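Local atomic coordinates of 2-oxoglutarate-dependent dioxygenase DAO (Oryza sativa subsp. indica, PDB entry 6KUN), a protein that probably oxidises the auxin indole-3-acetic acid irreversibly to inactive 2-oxoindole-3-acetic acid, using iron(II) and 2-oxoglutarate. Residues G40-L45 against A121-S126; A51-L56 against V243-F248; E115-Y120 against F153-Y158. All coordinates share one frame; numbering follows the deposited sequence.

Contact 1: residues G40-L45 against A121-S126; sequences GVPPGL and AERMHS
Gly40 O accepts a weak hydrogen bond from Arg123 NH2, 3.0 Å away, with an N-H...O angle of 125°. The oxygen lies at the edge of the guanidinium, near its plane. This is surface packing of helices outside the jelly-roll core: the turn that leads into helix 43-57 is tied to the long helix 111-138. Pro42 holds the N-cap position of helix 43-57, and its ring approaches Arg123 from the opposite direction. Pro42 CD comes obliquely to the guanidinium, 3.5 Å from Arg123 NH1. The arginine chain is not extended. It bends at chi2 (-60°) and chi3 (-58°), which brings the guanidinium to Gly40 O and the Pro42 ring, with CG left beside Leu45. Within the turn, Val41 O is hydrogen-bonded to Gln46 NE2, and the Val41 side chain packs on Phe211 of strand 211-215. The second subunit also comes close here, where Pro43 packs on Gly44 of that subunit. This contact lies away from the iron and ligand sites. On the aliphatic part of the arginine, Leu45 CD2 touches Arg123 CG at 3.8 Å.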
loop_
_atom_site.group_PDB
_atom_site.type_symbol
_atom_site.label_atom_id
_atom_site.label_comp_id
_atom_site.label_asym_id
_atom_site.label_seq_id
_atom_site.Cartn_x
_atom_site.Cartn_y
_atom_site.Cartn_z
ATOM N N GLY B 40 0.036 -4.067 16.211
ATOM C CA GLY B 40 -1.371 -3.953 16.488
ATOM C C GLY B 40 -2.091 -2.780 15.861
ATOM O O GLY B 40 -3.286 -2.604 16.148
ATOM N N VAL B 41 -1.420 -1.952 15.058
ATOM C CA VAL B 41 -2.123 -0.891 14.319
ATOM C C VAL B 41 -2.883 -1.582 13.194
ATOM O O VAL B 41 -2.279 -2.259 12.336
ATOM C CB VAL B 41 -1.179 0.181 13.760
ATOM C CG1 VAL B 41 -1.975 1.361 13.212
ATOM C CG2 VAL B 41 -0.220 0.682 14.835
ATOM N N PRO B 42 -4.200 -1.477 13.161
ATOM C CA PRO B 42 -4.979 -2.300 12.229
ATOM C C PRO B 42 -4.758 -1.842 10.785
ATOM O O PRO B 42 -4.506 -0.658 10.542
ATOM C CB PRO B 42 -6.433 -2.102 12.682
ATOM C CG PRO B 42 -6.424 -0.949 13.665
ATOM C CD PRO B 42 -5.037 -0.845 14.213
ATOM N N PRO B 43 -4.828 -2.765 9.821
ATOM C CA PRO B 43 -4.612 -2.398 8.409
ATOM C C PRO B 43 -5.601 -1.397 7.847
ATOM O O PRO B 43 -5.253 -0.577 6.982
ATOM C CB PRO B 43 -4.766 -3.749 7.670
ATOM C CG PRO B 43 -4.425 -4.776 8.682
ATOM C CD PRO B 43 -4.921 -4.231 10.006
ATOM N N GLY B 44 -6.851 -1.480 8.270
ATOM C CA GLY B 44 -7.821 -0.524 7.807
ATOM C C GLY B 44 -7.437 0.883 8.205
ATOM O O GLY B 44 -7.534 1.809 7.392
ATOM N N LEU B 45 -7.005 1.069 9.455
ATOM C CA LEU B 45 -6.600 2.396 9.911
ATOM C C LEU B 45 -5.374 2.874 9.148
ATOM O O LEU B 45 -5.296 4.031 8.736
ATOM C CB LEU B 45 -6.313 2.355 11.426
ATOM C CG LEU B 45 -5.885 3.704 11.999
ATOM C CD1 LEU B 45 -6.954 4.791 11.778
ATOM C CD2 LEU B 45 -5.585 3.562 13.455
ATOM N N ALA B 121 -2.592 9.503 15.422
ATOM C CA ALA B 121 -1.651 10.121 16.367
ATOM C C ALA B 121 -1.719 9.401 17.705
ATOM O O ALA B 121 -0.684 9.013 18.290
ATOM C CB ALA B 121 -1.948 11.616 16.545
ATOM N N GLU B 122 -2.936 9.164 18.177
ATOM C CA GLU B 122 -3.136 8.455 19.430
ATOM C C GLU B 122 -2.542 7.046 19.376
ATOM O O GLU B 122 -1.850 6.626 20.317
ATOM C CB GLU B 122 -4.635 8.398 19.727
ATOM C CG GLU B 122 -5.206 9.716 20.184
ATOM C CD GLU B 122 -6.734 9.715 20.177
ATOM O OE1 GLU B 122 -7.345 8.741 19.671
ATOM O OE2 GLU B 122 -7.321 10.705 20.663
ATOM N N ARG B 123 -2.796 6.306 18.270
ATOM C CA ARG B 123 -2.297 4.945 18.163
ATOM C C ARG B 123 -0.774 4.918 18.071
ATOM O O ARG B 123 -0.106 4.052 18.676
ATOM C CB ARG B 123 -2.917 4.228 16.964
ATOM C CG ARG B 123 -4.419 4.109 17.032
ATOM C CD ARG B 123 -4.831 3.351 18.247
ATOM N NE ARG B 123 -4.216 2.034 18.245
ATOM C CZ ARG B 123 -4.742 0.979 17.643
ATOM N NH1 ARG B 123 -5.905 1.090 17.004
ATOM N NH2 ARG B 123 -4.105 -0.184 17.688
ATOM N N MET B 124 -0.204 5.856 17.331
ATOM C CA MET B 124 1.243 5.940 17.266
ATOM C C MET B 124 1.849 6.293 18.613
ATOM O O MET B 124 2.957 5.829 18.949
ATOM C CB MET B 124 1.649 6.987 16.242
ATOM C CG MET B 124 1.382 6.620 14.833
ATOM S SD MET B 124 2.914 6.232 14.007
ATOM C CE MET B 124 3.377 7.836 13.441
ATOM N N HIS B 125 1.152 7.101 19.404
ATOM C CA HIS B 125 1.666 7.389 20.734
ATOM C C HIS B 125 1.742 6.112 21.581
ATOM O O HIS B 125 2.756 5.840 22.227
ATOM C CB HIS B 125 0.809 8.426 21.428
ATOM C CG HIS B 125 1.281 8.716 22.809
ATOM N ND1 HIS B 125 0.554 8.400 23.930
ATOM C CD2 HIS B 125 2.448 9.227 23.249
ATOM C CE1 HIS B 125 1.250 8.721 24.996
ATOM N NE2 HIS B 125 2.388 9.252 24.604
ATOM N N SER B 126 0.652 5.330 21.608
ATOM C CA SER B 126 0.644 4.073 22.347
ATOM C C SER B 126 1.756 3.144 21.860
ATOM O O SER B 126 2.408 2.462 22.666
ATOM C CB SER B 126 -0.713 3.377 22.185
ATOM O OG SER B 126 -1.750 4.107 22.812
#

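Contact 2: residues A51-L56 against V243-F248; sequences AAVRAL and VSIAMF. With AKG (2-oxoglutaric acid), chain G.
Val53 packs against Val243 and Ile245 with its two methyl groups. Its CB points from helix 43-57 toward strand 242-249, and the side chain forks there. CG1 stands anti to the backbone N (chi1 175°) and meets Val243 CG1 at 3.5 Å. That is tighter than usual for two carbons, and the two valines pass side by side, running in opposite senses. CG2 takes the other branch and touches Ile245 CD1 at 3.9 Å, where the isoleucine comes in at a slant. The contact is apolar and buried. One valine thus covers two residues that lie on the same face of the strand.

Ser244, between those two, points away from the helix and into the 2-oxoglutarate pocket. Its OG lies 2.8 Å from AKG O4, and Ser244 OG is 2.9 Å from AKG O3 of the same carboxylate. Asn156 ND2 is hydrogen-bonded to the same OG. Arg242 NH2 is hydrogen-bonded to the ligand. Arg242, Val243 and Ser244 form the Arg-X-Ser motif known from this family, and Val243 is the middle residue turned outward. Further along, Phe248 offers its ring edge to the other carboxylate, with CE2 3.9 Å from AKG O2.

Around the contact, Val53 and Leu56 both reach Met155 on the neighbouring strand 151-158. Leu56 also packs on Val113 of helix 111-138. Helix 43-57 therefore lies over the outer face of the sheet, beside the long helix.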
loop_
_atom_site.group_PDB
_atom_site.type_symbol
_atom_site.label_atom_id
_atom_site.label_comp_id
_atom_site.label_asym_id
_atom_site.label_seq_id
_atom_site.Cartn_x
_atom_site.Cartn_y
_atom_site.Cartn_z
ATOM N N ALA B 51 -4.493 7.707 2.961
ATOM C CA ALA B 51 -5.347 8.586 2.166
ATOM C C ALA B 51 -5.496 9.961 2.819
ATOM O O ALA B 51 -5.399 10.993 2.150
ATOM C CB ALA B 51 -6.713 7.940 1.986
ATOM N N ALA B 52 -5.728 10.000 4.130
ATOM C CA ALA B 52 -5.910 11.272 4.813
ATOM C C ALA B 52 -4.664 12.145 4.700
ATOM O O ALA B 52 -4.761 13.346 4.426
ATOM C CB ALA B 52 -6.248 11.036 6.292
ATOM N N VAL B 53 -3.484 11.566 4.906
ATOM C CA VAL B 53 -2.262 12.360 4.810
ATOM C C VAL B 53 -2.077 12.902 3.399
ATOM O O VAL B 53 -1.641 14.050 3.199
ATOM C CB VAL B 53 -1.055 11.524 5.253
ATOM C CG1 VAL B 53 0.225 12.312 5.034
ATOM C CG2 VAL B 53 -1.172 11.188 6.750
ATOM N N ARG B 54 -2.372 12.083 2.397
ATOM C CA ARG B 54 -2.311 12.568 1.020
ATOM C C ARG B 54 -3.360 13.628 0.741
ATOM O O ARG B 54 -3.067 14.581 0.020
ATOM C CB ARG B 54 -2.432 11.387 0.065
ATOM C CG ARG B 54 -1.039 10.806 -0.259
ATOM C CD ARG B 54 -1.010 9.308 -0.466
ATOM N NE ARG B 54 -2.133 8.824 -1.253
ATOM C CZ ARG B 54 -2.204 7.610 -1.796
ATOM N NH1 ARG B 54 -1.199 6.750 -1.656
ATOM N NH2 ARG B 54 -3.277 7.261 -2.491
ATOM N N ALA B 55 -4.537 13.519 1.363
ATOM C CA ALA B 55 -5.550 14.562 1.245
ATOM C C ALA B 55 -5.079 15.870 1.879
ATOM O O ALA B 55 -5.244 16.946 1.295
ATOM C CB ALA B 55 -6.849 14.094 1.894
ATOM N N LEU B 56 -4.441 15.795 3.042
ATOM C CA LEU B 56 -3.910 16.986 3.676
ATOM C C LEU B 56 -2.903 17.670 2.769
ATOM O O LEU B 56 -2.906 18.900 2.620
ATOM C CB LEU B 56 -3.251 16.646 5.009
ATOM C CG LEU B 56 -4.173 16.412 6.174
ATOM C CD1 LEU B 56 -3.283 16.089 7.377
ATOM C CD2 LEU B 56 -5.090 17.629 6.391
ATOM N N VAL B 243 5.857 10.489 0.959
ATOM C CA VAL B 243 5.078 10.861 2.131
ATOM C C VAL B 243 5.419 9.923 3.283
ATOM O O VAL B 243 5.527 8.692 3.114
ATOM C CB VAL B 243 3.569 10.867 1.840
ATOM C CG1 VAL B 243 2.819 11.080 3.101
ATOM C CG2 VAL B 243 3.262 11.977 0.832
ATOM N N SER B 244 5.617 10.515 4.455
ATOM C CA SER B 244 5.962 9.726 5.614
ATOM C C SER B 244 5.281 10.290 6.837
ATOM O O SER B 244 4.818 11.429 6.847
ATOM C CB SER B 244 7.490 9.661 5.836
ATOM O OG SER B 244 8.036 10.895 6.210
ATOM N N ILE B 245 5.220 9.460 7.866
ATOM C CA ILE B 245 4.639 9.812 9.151
ATOM C C ILE B 245 5.642 9.382 10.215
ATOM O O ILE B 245 6.210 8.268 10.155
ATOM C CB ILE B 245 3.293 9.107 9.337
ATOM C CG1 ILE B 245 2.387 9.357 8.134
ATOM C CG2 ILE B 245 2.604 9.570 10.551
ATOM C CD1 ILE B 245 1.211 8.469 8.104
ATOM N N ALA B 246 5.838 10.248 11.200
ATOM C CA ALA B 246 6.780 9.938 12.269
ATOM C C ALA B 246 6.259 10.387 13.619
ATOM O O ALA B 246 5.568 11.409 13.729
ATOM C CB ALA B 246 8.166 10.593 12.018
ATOM N N MET B 247 6.586 9.620 14.641
ATOM C CA MET B 247 6.303 9.975 16.022
ATOM C C MET B 247 7.621 9.977 16.783
ATOM O O MET B 247 8.330 8.958 16.812
ATOM C CB MET B 247 5.337 8.967 16.652
ATOM C CG MET B 247 4.985 9.314 18.097
ATOM S SD MET B 247 4.000 10.816 18.324
ATOM C CE MET B 247 2.379 10.162 17.956
ATOM N N PHE B 248 7.968 11.115 17.348
ATOM C CA PHE B 248 9.232 11.323 18.071
ATOM C C PHE B 248 8.947 11.343 19.565
ATOM O O PHE B 248 8.246 12.224 20.052
ATOM C CB PHE B 248 9.928 12.602 17.654
ATOM C CG PHE B 248 10.169 12.713 16.177
ATOM C CD1 PHE B 248 9.180 13.168 15.327
ATOM C CD2 PHE B 248 11.402 12.382 15.639
ATOM C CE1 PHE B 248 9.415 13.301 13.979
ATOM C CE2 PHE B 248 11.634 12.525 14.271
ATOM C CZ PHE B 248 10.624 12.975 13.446
HETATM C C1 AKG G . 13.712 11.474 10.320
HETATM O O1 AKG G . 12.956 10.502 10.531
HETATM O O2 AKG G . 14.076 12.241 11.237
HETATM C C2 AKG G . 14.185 11.722 8.961
HETATM O O5 AKG G . 15.380 11.726 8.718
HETATM C C3 AKG G . 13.185 11.974 7.857
HETATM C C4 AKG G . 12.009 11.017 8.009
HETATM C C5 AKG G . 11.023 11.251 6.891
HETATM O O3 AKG G . 10.860 10.349 6.040
HETATM O O4 AKG G . 10.405 12.338 6.857
#

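Contact 3: residues E115-Y120 against F153-Y158; sequences ETVKAY and FRMNRY. With AKG (2-oxoglutaric acid), chain G; IAC (1H-indol-3-ylacetic acid), chain H.
Phe153 lays the CZ and CE2 corner of its ring against Tyr120 and Val117 of helix 111-138. Its CZ meets the edge of the Tyr120 ring, near the plane of that ring, 4.4 Å from Tyr120 CD2. The CE2 atom of Phe153 lies 4.4 Å from Val117 CG1. Both partners reach the phenylalanine ring obliquely. Phe153 CG stands anti to the backbone N (chi1 179°), which carries the ring out from the strand to the helix. Val117 CG1 serves a second residue too: Met155 CE is 4.3 Å from it. One methyl thus bridges two strand residues. All four side chains are buried, and the contact is loose apolar packing. The axes of 115-120 and 153-158 approach to 11.1 Å, with 129° between their N-to-C directions. Met155 also packs on Phe89 of strand 86-92.

Arg154, Asn156 and Tyr158 turn to the ligands. Arg154 presents its guanidinium edge to indole-3-acetic acid, with NH2 3.2 Å from IAC O3. Asn156 ND2 lies 2.8 Å from AKG O4, while Asn156 OD1 is hydrogen-bonded to Tyr86 OH. Tyr158 OH donates to AKG O4 in the plane of its ring, and the bond is very short, 2.5 Å. A phenylalanine here would lack the hydroxyl and would probably leave that carboxylate oxygen without one of its donors, holding the 2-oxoglutarate less firmly.

Strand 151-158 therefore has two distinct faces. One is covered by helices, and the other lines the pocket. This is the arrangement of the double-stranded beta-helix, or jelly roll, of iron- and 2-oxoglutarate-dependent dioxygenases.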
loop_
_atom_site.group_PDB
_atom_site.type_symbol
_atom_site.label_atom_id
_atom_site.label_comp_id
_atom_site.label_asym_id
_atom_site.label_seq_id
_atom_site.Cartn_x
_atom_site.Cartn_y
_atom_site.Cartn_z
ATOM N N GLU B 115 -10.622 13.138 12.070
ATOM C CA GLU B 115 -10.804 11.995 12.940
ATOM C C GLU B 115 -9.727 10.939 12.701
ATOM O O GLU B 115 -9.279 10.298 13.661
ATOM C CB GLU B 115 -12.182 11.346 12.714
ATOM C CG GLU B 115 -12.404 10.065 13.560
ATOM C CD GLU B 115 -13.720 9.317 13.278
ATOM O OE1 GLU B 115 -14.511 9.768 12.415
ATOM O OE2 GLU B 115 -13.954 8.267 13.928
ATOM N N THR B 116 -9.352 10.710 11.431
ATOM C CA THR B 116 -8.363 9.694 11.105
ATOM C C THR B 116 -7.001 10.092 11.644
ATOM O O THR B 116 -6.309 9.288 12.262
ATOM C CB THR B 116 -8.258 9.477 9.584
ATOM O OG1 THR B 116 -9.480 8.971 9.056
ATOM C CG2 THR B 116 -7.119 8.481 9.236
ATOM N N VAL B 117 -6.648 11.359 11.466
ATOM C CA VAL B 117 -5.388 11.860 11.976
ATOM C C VAL B 117 -5.356 11.728 13.491
ATOM O O VAL B 117 -4.350 11.305 14.080
ATOM C CB VAL B 117 -5.149 13.310 11.532
ATOM C CG1 VAL B 117 -3.922 13.903 12.278
ATOM C CG2 VAL B 117 -4.917 13.373 10.067
ATOM N N LYS B 118 -6.463 12.055 14.138
ATOM C CA LYS B 118 -6.530 11.948 15.586
ATOM C C LYS B 118 -6.292 10.516 16.023
ATOM O O LYS B 118 -5.494 10.267 16.945
ATOM C CB LYS B 118 -7.885 12.449 16.073
ATOM C CG LYS B 118 -8.059 12.467 17.572
ATOM C CD LYS B 118 -9.384 13.158 17.959
ATOM C CE LYS B 118 -9.527 13.210 19.474
ATOM N NZ LYS B 118 -10.248 14.421 19.924
ATOM N N ALA B 119 -6.980 9.559 15.391
ATOM C CA ALA B 119 -6.851 8.166 15.795
ATOM C C ALA B 119 -5.431 7.668 15.576
ATOM O O ALA B 119 -4.861 6.991 16.447
ATOM C CB ALA B 119 -7.867 7.296 15.031
ATOM N N TYR B 120 -4.855 8.004 14.433
ATOM C CA TYR B 120 -3.518 7.658 14.126
ATOM C C TYR B 120 -2.518 8.230 15.136
ATOM O O TYR B 120 -1.723 7.524 15.620
ATOM C CB TYR B 120 -3.140 7.997 12.691
ATOM C CG TYR B 120 -2.215 7.034 12.086
ATOM C CD1 TYR B 120 -2.692 5.883 11.582
ATOM C CD2 TYR B 120 -0.865 7.250 12.031
ATOM C CE1 TYR B 120 -1.889 4.983 11.016
ATOM C CE2 TYR B 120 -0.035 6.329 11.453
ATOM C CZ TYR B 120 -0.580 5.201 10.940
ATOM O OH TYR B 120 0.090 4.197 10.361
ATOM N N PHE B 153 4.590 14.594 16.711
ATOM C CA PHE B 153 3.989 13.824 15.631
ATOM C C PHE B 153 4.190 14.642 14.375
ATOM O O PHE B 153 3.900 15.841 14.377
ATOM C CB PHE B 153 2.503 13.573 15.893
ATOM C CG PHE B 153 1.804 12.789 14.789
ATOM C CD1 PHE B 153 2.097 11.455 14.575
ATOM C CD2 PHE B 153 0.834 13.383 14.009
ATOM C CE1 PHE B 153 1.447 10.734 13.580
ATOM C CE2 PHE B 153 0.191 12.663 13.027
ATOM C CZ PHE B 153 0.485 11.361 12.809
ATOM N N ARG B 154 4.730 14.031 13.330
ATOM C CA ARG B 154 4.976 14.763 12.084
ATOM C C ARG B 154 4.455 13.981 10.878
ATOM O O ARG B 154 4.595 12.754 10.788
ATOM C CB ARG B 154 6.447 15.043 11.907
ATOM C CG ARG B 154 6.812 16.361 11.327
ATOM C CD ARG B 154 8.336 16.425 11.107
ATOM N NE ARG B 154 9.083 16.956 12.249
ATOM C CZ ARG B 154 10.406 16.864 12.384
ATOM N NH1 ARG B 154 11.129 16.243 11.459
ATOM N NH2 ARG B 154 11.006 17.376 13.449
ATOM N N MET B 155 3.811 14.700 9.978
ATOM C CA MET B 155 3.410 14.205 8.664
ATOM C C MET B 155 4.245 14.978 7.665
ATOM O O MET B 155 4.305 16.219 7.745
ATOM C CB MET B 155 1.911 14.389 8.433
ATOM C CG MET B 155 1.054 13.525 9.354
ATOM S SD MET B 155 -0.728 13.945 9.330
ATOM C CE MET B 155 -0.751 15.634 9.988
ATOM N N ASN B 156 4.933 14.254 6.781
ATOM C CA ASN B 156 5.927 14.878 5.913
ATOM C C ASN B 156 5.615 14.599 4.437
ATOM O O ASN B 156 5.158 13.512 4.073
ATOM C CB ASN B 156 7.372 14.367 6.167
ATOM C CG ASN B 156 7.748 14.299 7.649
ATOM O OD1 ASN B 156 7.841 15.310 8.329
ATOM N ND2 ASN B 156 7.998 13.084 8.137
ATOM N N ARG B 157 5.966 15.553 3.581
ATOM C CA ARG B 157 5.964 15.329 2.140
ATOM C C ARG B 157 7.204 15.955 1.525
ATOM O O ARG B 157 7.494 17.132 1.753
ATOM C CB ARG B 157 4.715 15.910 1.488
ATOM C CG ARG B 157 4.561 15.555 0.050
ATOM C CD ARG B 157 3.188 15.917 -0.458
ATOM N NE ARG B 157 3.097 17.290 -0.917
ATOM C CZ ARG B 157 2.244 17.705 -1.860
ATOM N NH1 ARG B 157 1.429 16.840 -2.432
ATOM N NH2 ARG B 157 2.219 18.973 -2.224
ATOM N N TYR B 158 7.938 15.156 0.759
ATOM C CA TYR B 158 9.095 15.628 -0.016
ATOM C C TYR B 158 8.666 15.649 -1.478
ATOM O O TYR B 158 8.306 14.614 -2.045
ATOM C CB TYR B 158 10.335 14.749 0.217
ATOM C CG TYR B 158 10.693 14.592 1.694
ATOM C CD1 TYR B 158 9.955 13.748 2.516
ATOM C CD2 TYR B 158 11.745 15.295 2.265
ATOM C CE1 TYR B 158 10.250 13.609 3.855
ATOM C CE2 TYR B 158 12.048 15.168 3.606
ATOM C CZ TYR B 158 11.298 14.316 4.395
ATOM O OH TYR B 158 11.589 14.167 5.734
HETATM C C1 AKG G . 13.712 11.474 10.320
HETATM O O1 AKG G . 12.956 10.502 10.531
HETATM O O2 AKG G . 14.076 12.241 11.237
HETATM C C2 AKG G . 14.185 11.722 8.961
HETATM O O5 AKG G . 15.380 11.726 8.718
HETATM C C3 AKG G . 13.185 11.974 7.857
HETATM C C4 AKG G . 12.009 11.017 8.009
HETATM C C5 AKG G . 11.023 11.251 6.891
HETATM O O3 AKG G . 10.860 10.349 6.040
HETATM O O4 AKG G . 10.405 12.338 6.857
HETATM C C IAC H . 17.402 19.381 16.300
HETATM C C1 IAC H . 16.348 20.099 15.843
HETATM C C2 IAC H . 16.471 20.899 14.680
HETATM C C3 IAC H . 17.667 20.943 14.005
HETATM C C4 IAC H . 18.737 20.198 14.468
HETATM C C5 IAC H . 18.600 19.451 15.611
HETATM C C7 IAC H . 15.317 19.879 16.674
HETATM C C8 IAC H . 15.718 19.013 17.675
HETATM C C17 IAC H . 13.881 20.396 16.715
HETATM C C18 IAC H . 12.954 19.637 15.783
HETATM N N IAC H . 17.021 18.707 17.437
HETATM O O2 IAC H . 12.039 20.281 15.199
HETATM O O3 IAC H . 13.079 18.392 15.621
#

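Contacts 2 and 3 lie almost together, their centres 4 Å apart, because strands 242-249 and 151-158 are neighbours in one sheet. Ala246 O and Arg154 N, 2.8 Å apart, probably form one of the hydrogen bonds between them. Both strands turn one face to the helices and the other to 2-oxoglutarate. Contact 1 is farther out, 13 Å from contact 2 and 11 Å from contact 3, centre to centre, and away from the ligands. It shares helix 43-57 with contact 2 and helix 111-138 with contact 3. Met124 connects all three: its CE is 3.5 Å from Ile245 CG2, and Met124 CE is also 3.5 Å from Phe153 CE1.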